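Local coordinates for protein enoyl-CoA hydratase subunit II (Geobacillus kaustophilus, PDB 2EJ5) that probably hydrates the double bond of enoyl-CoA thioesters during phenylacetic acid breakdown, as a member of the enoyl-CoA hydratase/isomerase (crotonase) family, at residues A[5-8]-A[13-16]; A[37-42]-A[49-54]; A[175-180]-A[190-195]; A[95-100]-A[206-211]; A[16-21]-A[33-38]. All coordinates share one frame; numbering follows the deposited sequence. Where two conformers were deposited one is given.

Interaction 1. Residues A[5-8]-A[13-16]; sequences IRYE and VAWL
Glu8 and Trp15 form an antiparallel hydrogen-bonded pair, fixed by two backbone bonds. Trp15 N donates to Glu8 O over 2.8 Å, nearly straight at an N-H...O angle of 169°, and Glu8 N donates back to Trp15 O over a longer 3.1 Å. In the adjacent non-hydrogen-bonded pair, Tyr7 with Leu16, CA-H...O contacts bridge the strands instead: Leu16 CA lies 3.4 Å from Arg6 O, and Tyr7 CA is 3.4 Å from Trp15 O, which thus receives both an N-H and a C-H. The strand directions differ by 170°, as expected of a beta hairpin.

The packing is apolar. The phenol ring of Tyr7, its CG placed opposite the backbone nitrogen (chi1 -180°), runs beside Ala14, whose CB is 3.6 Å from Tyr7 CE1 and almost as near to the hydroxyl oxygen. Ile5 CD1 touches Leu16 CD2 at 3.7 Å. On the opposite face of the sheet the indole of Trp15 leads away from Glu8, keeping Glu8 O at its edge while Val13 CG2 lies above one face of the indole, toward its rim.

Tyr7 and Leu16 are turned to helix 29-44, where they meet Ala42 and Ala38. Trp15 and Val13 instead touch Val189 and Ala193 of helix 185-197, and strand 13-18 bonds along its other edge to strand 50-55.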
# COMPACT_ATOMS: atom_id res chain seq x y z
N ILE A 5 9.41 -32.97 -3.71
CA ILE A 5 10.32 -31.86 -3.94
C ILE A 5 11.76 -32.36 -3.94
O ILE A 5 12.05 -33.50 -3.51
CB ILE A 5 10.18 -30.75 -2.86
CG1 ILE A 5 10.84 -31.19 -1.55
CG2 ILE A 5 8.68 -30.34 -2.67
CD1 ILE A 5 11.05 -30.08 -0.57
N ARG A 6 12.64 -31.48 -4.41
CA ARG A 6 14.08 -31.67 -4.39
C ARG A 6 14.63 -30.53 -3.55
O ARG A 6 14.22 -29.36 -3.70
CB ARG A 6 14.62 -31.65 -5.84
CG ARG A 6 16.02 -32.25 -6.04
CD ARG A 6 16.22 -32.60 -7.55
NE ARG A 6 16.31 -31.41 -8.39
CZ ARG A 6 15.76 -31.28 -9.60
NH1 ARG A 6 15.03 -32.27 -10.13
NH2 ARG A 6 15.90 -30.14 -10.27
N TYR A 7 15.50 -30.89 -2.61
CA TYR A 7 16.16 -29.94 -1.76
C TYR A 7 17.64 -30.19 -1.89
O TYR A 7 18.12 -31.28 -1.58
CB TYR A 7 15.70 -30.10 -0.31
CG TYR A 7 16.33 -29.14 0.66
CD1 TYR A 7 15.87 -27.81 0.78
CD2 TYR A 7 17.37 -29.54 1.47
CE1 TYR A 7 16.46 -26.93 1.68
CE2 TYR A 7 17.97 -28.67 2.35
CZ TYR A 7 17.51 -27.36 2.46
OH TYR A 7 18.10 -26.52 3.38
N GLU A 8 18.37 -29.18 -2.37
CA GLU A 8 19.79 -29.31 -2.64
C GLU A 8 20.45 -27.98 -2.29
O GLU A 8 20.04 -26.93 -2.78
CB GLU A 8 19.97 -29.61 -4.13
CG GLU A 8 21.32 -30.17 -4.53
CD GLU A 8 21.39 -30.53 -6.01
OE1 GLU A 8 20.35 -30.92 -6.62
OE2 GLU A 8 22.51 -30.42 -6.57
N VAL A 13 23.34 -21.58 -1.23
CA VAL A 13 21.94 -21.47 -1.56
C VAL A 13 21.21 -22.80 -1.54
O VAL A 13 21.68 -23.81 -2.13
CB VAL A 13 21.58 -20.49 -2.77
CG1 VAL A 13 22.79 -19.87 -3.48
CG2 VAL A 13 20.45 -20.97 -3.70
N ALA A 14 20.11 -22.82 -0.80
CA ALA A 14 19.20 -23.97 -0.82
C ALA A 14 18.24 -23.83 -1.99
O ALA A 14 17.46 -22.87 -2.07
CB ALA A 14 18.46 -24.13 0.53
N TRP A 15 18.31 -24.79 -2.90
CA TRP A 15 17.46 -24.87 -4.06
C TRP A 15 16.31 -25.80 -3.68
O TRP A 15 16.50 -27.02 -3.44
CB TRP A 15 18.25 -25.37 -5.26
CG TRP A 15 19.32 -24.39 -5.69
CD1 TRP A 15 20.61 -24.24 -5.16
CD2 TRP A 15 19.20 -23.39 -6.70
NE1 TRP A 15 21.26 -23.22 -5.79
CE2 TRP A 15 20.43 -22.68 -6.75
CE3 TRP A 15 18.16 -23.01 -7.58
CZ2 TRP A 15 20.65 -21.62 -7.64
CZ3 TRP A 15 18.37 -21.97 -8.46
CH2 TRP A 15 19.62 -21.28 -8.49
N LEU A 16 15.12 -25.23 -3.53
CA LEU A 16 13.92 -25.99 -3.19
C LEU A 16 13.11 -26.11 -4.47
O LEU A 16 12.47 -25.15 -4.95
CB LEU A 16 13.19 -25.33 -2.00
CG LEU A 16 12.17 -26.18 -1.21
CD1 LEU A 16 11.68 -25.50 0.07
CD2 LEU A 16 11.00 -26.66 -2.07

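Interaction 2. Residues A[37-42]-A[49-54]; sequences KALKQA and RCVVIT
Leu39 is the first residue of 37-42 to reach the strand. Its CB does not aim straight at the sheet, but CD2 swings in and settles over two strand side chains, 4.2 Å from Ile53 CD1 and a looser 4.5 Å from Val51 CG1. Ile53 and Val51 are two residues apart, so they lie on the same face of the sheet and offer this methyl group a joint seat. Three residues on, Ala42 points its CB at the strand and meets Val51 CG2 at 3.7 Å. The nearest CA atoms of the two segments are also here, those of Ala42 and Val51, 7.3 Å apart.

Val51 serves both helix residues by splitting its branches: CG1, anti to the backbone nitrogen (chi1 178°), meets Leu39, while CG2 meets Ala42. No hydrogen bond crosses the contact, and all four touching residues are buried.

The axes of helix residues 37-42 and strand residues 50-54 approach to 10.0 Å at 159°, close to antiparallel. That is the geometry of the return limb in a beta-alpha-beta crossover, here strand 13-18, helix 29-44 and strand 50-55, near the N terminus of the crotonase fold.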
# COMPACT_ATOMS: atom_id res chain seq x y z
N LYS A 37 8.97 -28.77 6.11
CA LYS A 37 10.21 -29.33 6.66
C LYS A 37 11.49 -28.72 6.04
O LYS A 37 12.42 -28.37 6.77
CB LYS A 37 10.20 -30.85 6.45
CG LYS A 37 11.36 -31.59 7.14
CD LYS A 37 11.09 -33.10 7.16
CE LYS A 37 12.25 -33.88 7.80
NZ LYS A 37 13.51 -33.78 6.97
N ALA A 38 11.50 -28.59 4.72
CA ALA A 38 12.65 -28.06 3.98
C ALA A 38 12.88 -26.59 4.36
O ALA A 38 14.01 -26.18 4.57
CB ALA A 38 12.39 -28.18 2.50
N LEU A 39 11.80 -25.80 4.47
CA LEU A 39 11.94 -24.38 4.86
C LEU A 39 12.50 -24.26 6.23
O LEU A 39 13.31 -23.41 6.50
CB LEU A 39 10.63 -23.61 4.78
CG LEU A 39 10.05 -23.37 3.39
CD1 LEU A 39 8.67 -22.73 3.51
CD2 LEU A 39 11.01 -22.59 2.42
N LYS A 40 12.08 -25.15 7.14
CA LYS A 40 12.56 -25.08 8.52
C LYS A 40 14.03 -25.53 8.55
O LYS A 40 14.82 -24.98 9.29
CB LYS A 40 11.66 -25.93 9.46
CG LYS A 40 10.18 -25.46 9.56
CD LYS A 40 9.31 -26.45 10.34
CE LYS A 40 7.90 -25.88 10.64
NZ LYS A 40 6.96 -26.82 11.42
N GLN A 41 14.37 -26.49 7.70
CA GLN A 41 15.75 -27.01 7.53
C GLN A 41 16.66 -25.84 7.08
O GLN A 41 17.63 -25.49 7.78
CB GLN A 41 15.72 -28.11 6.47
CG GLN A 41 16.99 -28.96 6.26
CD GLN A 41 16.68 -30.29 5.50
OE1 GLN A 41 15.50 -30.64 5.25
NE2 GLN A 41 17.75 -31.04 5.14
N ALA A 42 16.29 -25.22 5.96
CA ALA A 42 17.00 -24.03 5.46
C ALA A 42 17.16 -22.94 6.50
O ALA A 42 18.24 -22.35 6.64
CB ALA A 42 16.31 -23.50 4.20
N ARG A 49 22.28 -19.42 3.15
CA ARG A 49 22.14 -17.96 3.25
C ARG A 49 21.10 -17.41 2.27
O ARG A 49 20.83 -16.22 2.29
CB ARG A 49 23.50 -17.27 3.09
CG ARG A 49 24.42 -17.45 4.34
CD ARG A 49 25.86 -17.09 4.01
NE ARG A 49 26.04 -15.64 4.01
CZ ARG A 49 27.16 -15.04 3.61
NH1 ARG A 49 28.19 -15.79 3.16
NH2 ARG A 49 27.24 -13.71 3.63
N CYS A 50 20.54 -18.25 1.42
CA CYS A 50 19.48 -17.86 0.50
C CYS A 50 18.68 -19.09 0.15
O CYS A 50 19.21 -20.21 0.15
CB CYS A 50 20.04 -17.26 -0.80
SG CYS A 50 18.79 -16.47 -1.92
N VAL A 51 17.41 -18.90 -0.14
CA VAL A 51 16.59 -20.01 -0.58
C VAL A 51 16.00 -19.69 -1.92
O VAL A 51 15.54 -18.58 -2.15
CB VAL A 51 15.43 -20.37 0.43
CG1 VAL A 51 14.57 -21.52 -0.11
CG2 VAL A 51 16.02 -20.76 1.77
N VAL A 52 16.00 -20.67 -2.81
CA VAL A 52 15.32 -20.50 -4.08
C VAL A 52 14.22 -21.54 -4.19
O VAL A 52 14.48 -22.72 -4.05
CB VAL A 52 16.28 -20.62 -5.31
CG1 VAL A 52 15.51 -20.48 -6.67
CG2 VAL A 52 17.39 -19.60 -5.22
N ILE A 53 13.01 -21.10 -4.47
CA ILE A 53 11.91 -22.03 -4.80
C ILE A 53 11.60 -21.90 -6.29
O ILE A 53 11.38 -20.79 -6.81
CB ILE A 53 10.64 -21.68 -3.96
CG1 ILE A 53 11.02 -21.67 -2.47
CG2 ILE A 53 9.45 -22.57 -4.36
CD1 ILE A 53 9.86 -21.41 -1.46
N THR A 54 11.59 -23.03 -6.99
CA THR A 54 11.31 -23.07 -8.41
C THR A 54 10.57 -24.36 -8.73
O THR A 54 10.51 -25.25 -7.88
CB THR A 54 12.61 -22.95 -9.24
OG1 THR A 54 12.29 -22.64 -10.59
CG2 THR A 54 13.42 -24.22 -9.21

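Interaction 3. Residues A[175-180]-A[190-195]; sequences LATKVI and KQFAER
Phe192 of helix 185-197 meets Thr177 and Lys178 at the border of the crotonase-fold sheet, where 178-180 is the outermost strand within this chain. The backbones stay well apart, with 10.6 Å between the CA atoms of Lys178 and Phe192, so side chains alone make the contact and bury just 115 Å².

The closer part belongs to the lysine. Its CG sits between the backbone nitrogen and the carbonyl carbon (chi1 50°), and the extended chain beyond slides past the ring in the opposite sense, bringing Lys178 CE to 3.8 Å from Phe192 CD1. The ammonium nitrogen follows at 4.0 Å from the same carbon. Phe192 is buried: Phe118 meets it edge-to-face, and Leu161 of the second subunit packs on it.

Toward solvent the contact thins out. Lys178 NZ and Arg195 NH1, like charges, stay 6.2 Å apart, and exposed Arg195 has a long, weak ion pair with Glu163 of the second subunit.

Thr177 touches more loosely, at an oblique angle to the ring. Its OG1 is bonded to the backbone nitrogen of Arg119 in the adjoining strand, while the other branch, CG2, points to the phenyl and stops 4.2 Å from Phe192 CZ.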
# COMPACT_ATOMS: atom_id res chain seq x y z
N LEU A 175 4.50 -6.97 -9.43
CA LEU A 175 4.58 -8.37 -9.00
C LEU A 175 5.84 -9.15 -9.40
O LEU A 175 6.03 -10.31 -8.98
CB LEU A 175 3.34 -9.12 -9.49
CG LEU A 175 2.01 -8.67 -8.89
CD1 LEU A 175 0.88 -9.52 -9.49
CD2 LEU A 175 2.06 -8.84 -7.39
N ALA A 176 6.69 -8.53 -10.21
CA ALA A 176 7.99 -9.12 -10.57
C ALA A 176 9.20 -8.24 -10.17
O ALA A 176 9.27 -7.06 -10.50
CB ALA A 176 8.04 -9.43 -12.10
N THR A 177 10.15 -8.84 -9.48
CA THR A 177 11.46 -8.25 -9.29
C THR A 177 12.18 -8.02 -10.64
O THR A 177 12.78 -6.96 -10.86
CB THR A 177 12.33 -9.13 -8.44
OG1 THR A 177 11.60 -9.43 -7.24
CG2 THR A 177 13.64 -8.41 -8.11
N LYS A 178 12.13 -9.03 -11.52
CA LYS A 178 12.52 -8.83 -12.91
C LYS A 178 11.97 -9.93 -13.80
O LYS A 178 11.53 -10.96 -13.30
CB LYS A 178 14.04 -8.72 -13.06
CG LYS A 178 14.89 -9.77 -12.41
CD LYS A 178 16.36 -9.35 -12.53
CE LYS A 178 17.28 -10.26 -11.74
NZ LYS A 178 18.72 -10.09 -12.12
N VAL A 179 11.98 -9.68 -15.10
CA VAL A 179 11.59 -10.65 -16.09
C VAL A 179 12.86 -11.04 -16.85
O VAL A 179 13.60 -10.17 -17.34
CB VAL A 179 10.54 -10.08 -17.03
CG1 VAL A 179 10.10 -11.11 -18.07
CG2 VAL A 179 9.32 -9.62 -16.20
N ILE A 180 13.10 -12.35 -16.91
CA ILE A 180 14.34 -12.89 -17.45
C ILE A 180 14.07 -13.63 -18.76
O ILE A 180 13.14 -14.44 -18.84
CB ILE A 180 15.06 -13.76 -16.39
CG1 ILE A 180 15.26 -12.92 -15.09
CG2 ILE A 180 16.39 -14.30 -16.96
CD1 ILE A 180 15.81 -13.66 -13.88
N LYS A 190 20.70 -18.21 -10.86
CA LYS A 190 21.83 -18.54 -9.99
C LYS A 190 22.62 -17.31 -9.54
O LYS A 190 22.98 -17.23 -8.39
CB LYS A 190 22.73 -19.69 -10.51
CG LYS A 190 23.70 -19.41 -11.59
CD LYS A 190 24.77 -20.57 -11.76
CE LYS A 190 25.98 -20.43 -10.84
NZ LYS A 190 27.08 -21.38 -11.26
N GLN A 191 22.87 -16.35 -10.42
CA GLN A 191 23.66 -15.19 -10.00
C GLN A 191 22.91 -14.33 -8.96
O GLN A 191 23.52 -13.78 -8.04
CB GLN A 191 24.02 -14.32 -11.22
CG GLN A 191 24.95 -15.00 -12.26
CD GLN A 191 25.55 -13.99 -13.24
OE1 GLN A 191 26.21 -14.37 -14.23
NE2 GLN A 191 25.32 -12.71 -12.97
N PHE A 192 21.59 -14.20 -9.12
CA PHE A 192 20.77 -13.41 -8.17
C PHE A 192 20.79 -14.08 -6.79
O PHE A 192 21.05 -13.44 -5.79
CB PHE A 192 19.32 -13.26 -8.71
CG PHE A 192 18.46 -12.29 -7.93
CD1 PHE A 192 18.52 -10.93 -8.19
CD2 PHE A 192 17.58 -12.75 -6.95
CE1 PHE A 192 17.73 -10.02 -7.47
CE2 PHE A 192 16.79 -11.85 -6.20
CZ PHE A 192 16.85 -10.50 -6.47
N ALA A 193 20.56 -15.40 -6.76
CA ALA A 193 20.62 -16.15 -5.52
C ALA A 193 22.02 -16.13 -4.89
O ALA A 193 22.15 -15.92 -3.68
CB ALA A 193 20.13 -17.59 -5.72
N GLU A 194 23.07 -16.29 -5.69
CA GLU A 194 24.39 -16.23 -5.11
C GLU A 194 24.71 -14.85 -4.63
O GLU A 194 25.29 -14.70 -3.58
CB GLU A 194 25.45 -16.79 -6.06
CG GLU A 194 25.14 -18.29 -6.32
CD GLU A 194 26.19 -19.00 -7.14
OE1 GLU A 194 26.99 -18.32 -7.84
OE2 GLU A 194 26.17 -20.26 -7.09
N ARG A 195 24.25 -13.84 -5.35
CA ARG A 195 24.46 -12.48 -4.90
C ARG A 195 23.82 -12.24 -3.52
O ARG A 195 24.44 -11.63 -2.67
CB ARG A 195 23.94 -11.49 -5.93
CG ARG A 195 23.67 -10.16 -5.37
CD ARG A 195 23.08 -9.22 -6.42
NE ARG A 195 23.08 -7.85 -5.91
CZ ARG A 195 22.36 -6.85 -6.41
NH1 ARG A 195 21.55 -7.06 -7.46
NH2 ARG A 195 22.44 -5.64 -5.88

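Interaction 4. Residues A[95-100]-A[206-211]; sequences KPVVAA and LIKRLL
Lys95 and Lys208 have the nearest CA atoms of the two segments, yet these are 8.2 Å apart, so it takes a long side chain to join residues 95-100, the lead-in and start of strand 97-101, to helix residues 206-211.

Lys208 spans that distance. Its CB points toward residues 95-100, and the chain bends near its end, at chi3 (72°) and again at chi4, which lowers NZ onto the carbonyl oxygen of Lys95 at 2.8 Å. The donor does not lie in the carbonyl plane: it is tilted 32° from it, with a C=O...N angle of 145°. Lys208 CE and CD follow at 3.7 Å and 3.8 Å from Lys95 O. Val97 crosses the lysine chain at about a right angle, its CG2 3.9 Å from Lys208 NZ.

In this crotonase fold, strand 97-101 lies within the main sheet and helix 201-216 belongs to the C-terminal helical part. The second subunit packs on that helix through Val137, Val160 and Leu143. Lys208 NZ also forms a salt bridge with Asp117 OD2, the same oxygen that accepts Val97 N, so the buried ammonium group is held by a carboxylate and a carbonyl together. A methionine in place of Lys208 would probably leave the carboxylate of Asp117 without its cationic mate and Lys95 O without this donor, within a buried setting.

The CB of Lys95 points away from the helix, and its NZ is bonded to three carbonyl oxygens, those of Ala42, Asp45 and Val48.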
# COMPACT_ATOMS: atom_id res chain seq x y z
N LYS A 95 15.61 -16.01 6.21
CA LYS A 95 16.65 -16.00 5.19
C LYS A 95 15.90 -15.48 3.98
O LYS A 95 14.68 -15.66 3.92
CB LYS A 95 17.15 -17.42 4.89
CG LYS A 95 17.63 -18.25 6.14
CD LYS A 95 19.10 -18.20 6.30
CE LYS A 95 19.59 -18.93 7.57
NZ LYS A 95 19.87 -20.35 7.23
N PRO A 96 16.63 -14.86 3.02
CA PRO A 96 15.91 -14.41 1.85
C PRO A 96 15.44 -15.57 0.99
O PRO A 96 16.13 -16.60 0.88
CB PRO A 96 16.94 -13.50 1.10
CG PRO A 96 18.29 -14.06 1.47
CD PRO A 96 18.08 -14.55 2.94
N VAL A 97 14.27 -15.40 0.40
CA VAL A 97 13.64 -16.45 -0.39
C VAL A 97 13.24 -15.87 -1.72
O VAL A 97 12.44 -14.90 -1.80
CB VAL A 97 12.39 -17.06 0.32
CG1 VAL A 97 11.81 -18.19 -0.49
CG2 VAL A 97 12.74 -17.52 1.74
N VAL A 98 13.80 -16.45 -2.77
CA VAL A 98 13.48 -16.06 -4.10
C VAL A 98 12.53 -17.06 -4.73
O VAL A 98 12.84 -18.26 -4.77
CB VAL A 98 14.80 -16.03 -4.98
CG1 VAL A 98 14.47 -15.52 -6.37
CG2 VAL A 98 15.88 -15.20 -4.29
N ALA A 99 11.40 -16.59 -5.23
CA ALA A 99 10.53 -17.40 -6.11
C ALA A 99 11.07 -17.25 -7.53
O ALA A 99 11.01 -16.16 -8.08
CB ALA A 99 9.10 -16.94 -6.03
N ALA A 100 11.68 -18.31 -8.05
CA ALA A 100 12.11 -18.36 -9.43
C ALA A 100 10.97 -18.95 -10.28
O ALA A 100 10.87 -20.19 -10.44
CB ALA A 100 13.39 -19.21 -9.55
N LEU A 206 16.70 -9.91 10.07
CA LEU A 206 16.17 -8.85 10.94
C LEU A 206 15.30 -7.84 10.18
O LEU A 206 14.31 -7.31 10.70
CB LEU A 206 17.35 -8.15 11.64
CG LEU A 206 18.04 -8.98 12.77
CD1 LEU A 206 19.29 -8.33 13.26
CD2 LEU A 206 17.13 -9.32 13.94
N ILE A 207 15.67 -7.54 8.94
CA ILE A 207 14.78 -6.67 8.16
C ILE A 207 13.45 -7.38 7.83
O ILE A 207 12.37 -6.73 7.88
CB ILE A 207 15.46 -6.02 6.92
CG1 ILE A 207 15.44 -6.95 5.73
CG2 ILE A 207 16.81 -5.41 7.24
CD1 ILE A 207 14.23 -6.64 4.86
N LYS A 208 13.49 -8.67 7.53
CA LYS A 208 12.24 -9.41 7.37
C LYS A 208 11.42 -9.42 8.67
O LYS A 208 10.18 -9.36 8.64
CB LYS A 208 12.56 -10.84 6.91
CG LYS A 208 12.91 -10.93 5.46
CD LYS A 208 13.30 -12.34 5.05
CE LYS A 208 12.05 -13.29 5.01
NZ LYS A 208 12.14 -14.39 3.96
N ARG A 209 12.12 -9.53 9.79
CA ARG A 209 11.45 -9.49 11.10
C ARG A 209 10.76 -8.14 11.27
O ARG A 209 9.57 -8.06 11.66
CB ARG A 209 12.45 -9.74 12.24
CG ARG A 209 11.81 -9.99 13.61
CD ARG A 209 12.87 -10.26 14.73
NE ARG A 209 13.70 -11.44 14.43
CZ ARG A 209 14.74 -11.81 15.18
NH1 ARG A 209 15.08 -11.10 16.25
NH2 ARG A 209 15.48 -12.87 14.86
N LEU A 210 11.49 -7.07 10.94
CA LEU A 210 10.96 -5.74 11.06
C LEU A 210 9.83 -5.45 10.08
O LEU A 210 8.95 -4.66 10.38
CB LEU A 210 12.07 -4.68 10.93
CG LEU A 210 13.02 -4.53 12.12
CD1 LEU A 210 14.08 -3.47 11.77
CD2 LEU A 210 12.25 -4.13 13.38
N LEU A 211 9.88 -6.02 8.87
CA LEU A 211 8.77 -5.86 7.92
C LEU A 211 7.49 -6.50 8.44
O LEU A 211 6.41 -5.99 8.22
CB LEU A 211 9.12 -6.40 6.52
CG LEU A 211 10.10 -5.47 5.74
CD1 LEU A 211 10.60 -6.17 4.53
CD2 LEU A 211 9.45 -4.07 5.34

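Interaction 5. Residues A[16-21]-A[33-38]; sequences LTLNRP and AEVTKA
The opening strand and the connecting helix of a beta-alpha-beta unit meet here, Leu16 and Leu18 from strand 13-18 packing on Val35 and Ala38 of helix 29-44. The axes of 16-18 and 33-38 come within 10.3 Å and run at 173°, almost exactly antiparallel.

Leu16 forks over the helix. Its CD1 touches Ala38 CB at 3.7 Å and its CD2 lies 4.1 Å from Val35 CG2, the two side chains meeting at about a right angle. Leu18 approaches the same valine methyl from further along the strand, Leu18 CD2 being 3.8 Å from Val35 CG2. Leu18 CG stands anti to its carbonyl carbon (chi1 -50°), which lets the branch end turn in although the CB is not aimed at the helix. A single methyl of Val35 is thus shared by both leucines.

The spacing fits alpha/beta packing in the crotonase fold: residues two apart on the strand, with Thr17 between them facing elsewhere, meet residues three apart on the helix. All four touching side chains are buried, and no hydrogen bond crosses. Val35 is further enclosed by Met86 of helix 75-92 and by Ile5 of strand 5-10, while Leu18 also reaches Met31, about one turn before Val35 on helix 29-44.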
# COMPACT_ATOMS: atom_id res chain seq x y z
N LEU A 16 15.12 -25.23 -3.53
CA LEU A 16 13.92 -25.99 -3.19
C LEU A 16 13.11 -26.11 -4.47
O LEU A 16 12.47 -25.15 -4.95
CB LEU A 16 13.19 -25.33 -2.00
CG LEU A 16 12.17 -26.18 -1.21
CD1 LEU A 16 11.68 -25.50 0.07
CD2 LEU A 16 11.00 -26.66 -2.07
N THR A 17 13.17 -27.28 -5.10
CA THR A 17 12.49 -27.44 -6.36
C THR A 17 11.20 -28.25 -6.14
O THR A 17 11.24 -29.40 -5.65
CB THR A 17 13.40 -28.10 -7.40
OG1 THR A 17 14.53 -27.24 -7.65
CG2 THR A 17 12.69 -28.36 -8.67
N LEU A 18 10.06 -27.65 -6.47
CA LEU A 18 8.77 -28.35 -6.43
C LEU A 18 8.75 -29.37 -7.56
O LEU A 18 8.99 -29.02 -8.71
CB LEU A 18 7.62 -27.36 -6.64
CG LEU A 18 7.63 -26.11 -5.74
CD1 LEU A 18 6.38 -25.27 -6.02
CD2 LEU A 18 7.76 -26.47 -4.24
N ASN A 19 8.41 -30.63 -7.24
CA ASN A 19 8.77 -31.74 -8.14
C ASN A 19 7.65 -32.78 -8.42
O ASN A 19 7.78 -33.95 -8.09
CB ASN A 19 10.05 -32.40 -7.59
CG ASN A 19 10.84 -33.16 -8.64
OD1 ASN A 19 10.64 -32.99 -9.84
ND2 ASN A 19 11.79 -33.99 -8.18
N ARG A 20 6.55 -32.32 -9.02
CA ARG A 20 5.50 -33.19 -9.55
C ARG A 20 5.23 -32.66 -10.94
O ARG A 20 4.14 -32.21 -11.25
CB ARG A 20 4.23 -33.17 -8.67
CG ARG A 20 4.45 -33.82 -7.30
CD ARG A 20 3.19 -33.87 -6.42
NE ARG A 20 2.17 -34.81 -6.90
CZ ARG A 20 0.99 -34.46 -7.40
NH1 ARG A 20 0.66 -33.17 -7.49
NH2 ARG A 20 0.13 -35.39 -7.83
N PRO A 21 6.26 -32.71 -11.79
CA PRO A 21 6.16 -32.06 -13.09
C PRO A 21 4.97 -32.54 -13.92
O PRO A 21 4.40 -31.74 -14.65
CB PRO A 21 7.52 -32.36 -13.76
CG PRO A 21 8.07 -33.53 -13.02
CD PRO A 21 7.57 -33.36 -11.60
N ALA A 33 3.78 -30.94 3.28
CA ALA A 33 4.57 -31.32 4.41
C ALA A 33 6.08 -31.24 4.16
O ALA A 33 6.83 -30.90 5.07
CB ALA A 33 4.20 -32.75 4.84
N GLU A 34 6.51 -31.59 2.96
CA GLU A 34 7.96 -31.60 2.65
C GLU A 34 8.48 -30.17 2.53
O GLU A 34 9.54 -29.85 3.02
CB GLU A 34 8.25 -32.40 1.37
CG GLU A 34 7.90 -33.91 1.54
CD GLU A 34 8.22 -34.75 0.33
OE1 GLU A 34 8.19 -34.21 -0.80
OE2 GLU A 34 8.48 -35.98 0.52
N VAL A 35 7.69 -29.30 1.90
CA VAL A 35 8.10 -27.89 1.76
C VAL A 35 8.28 -27.26 3.13
O VAL A 35 9.26 -26.57 3.36
CB VAL A 35 7.13 -27.12 0.87
CG1 VAL A 35 7.38 -25.58 0.99
CG2 VAL A 35 7.25 -27.56 -0.61
N THR A 36 7.35 -27.56 4.06
CA THR A 36 7.40 -27.07 5.44
C THR A 36 8.70 -27.47 6.10
O THR A 36 9.43 -26.62 6.63
CB THR A 36 6.17 -27.56 6.31
OG1 THR A 36 4.95 -27.12 5.72
CG2 THR A 36 6.22 -27.03 7.73
N LYS A 37 8.97 -28.77 6.11
CA LYS A 37 10.21 -29.33 6.66
C LYS A 37 11.49 -28.72 6.04
O LYS A 37 12.42 -28.37 6.77
CB LYS A 37 10.20 -30.85 6.45
CG LYS A 37 11.36 -31.59 7.14
CD LYS A 37 11.09 -33.10 7.16
CE LYS A 37 12.25 -33.88 7.80
NZ LYS A 37 13.51 -33.78 6.97
N ALA A 38 11.50 -28.59 4.72
CA ALA A 38 12.65 -28.06 3.98
C ALA A 38 12.88 -26.59 4.36
O ALA A 38 14.01 -26.18 4.57
CB ALA A 38 12.39 -28.18 2.50

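Overall arrangement
From the N terminus, interaction 1 closes the short turn of the first hairpin. Interaction 5 starts at Leu16, where interaction 1 ends, and closes the loop leading into helix 29-44; interaction 2 starts on its last residues, Lys37 and Ala38, and brings the chain back to the sheet at strand 50-55. Interactions 5 and 2 together hold one beta-alpha-beta unit, to which interaction 1 adds the hairpin strand. Interaction 4 then spans over a hundred residues to tie strand 97-101 to helix 201-216, and interaction 3 falls wholly within that span, at the far border of the sheet. All five reach the same sheet, and interactions 3 and 4 also touch the second subunit.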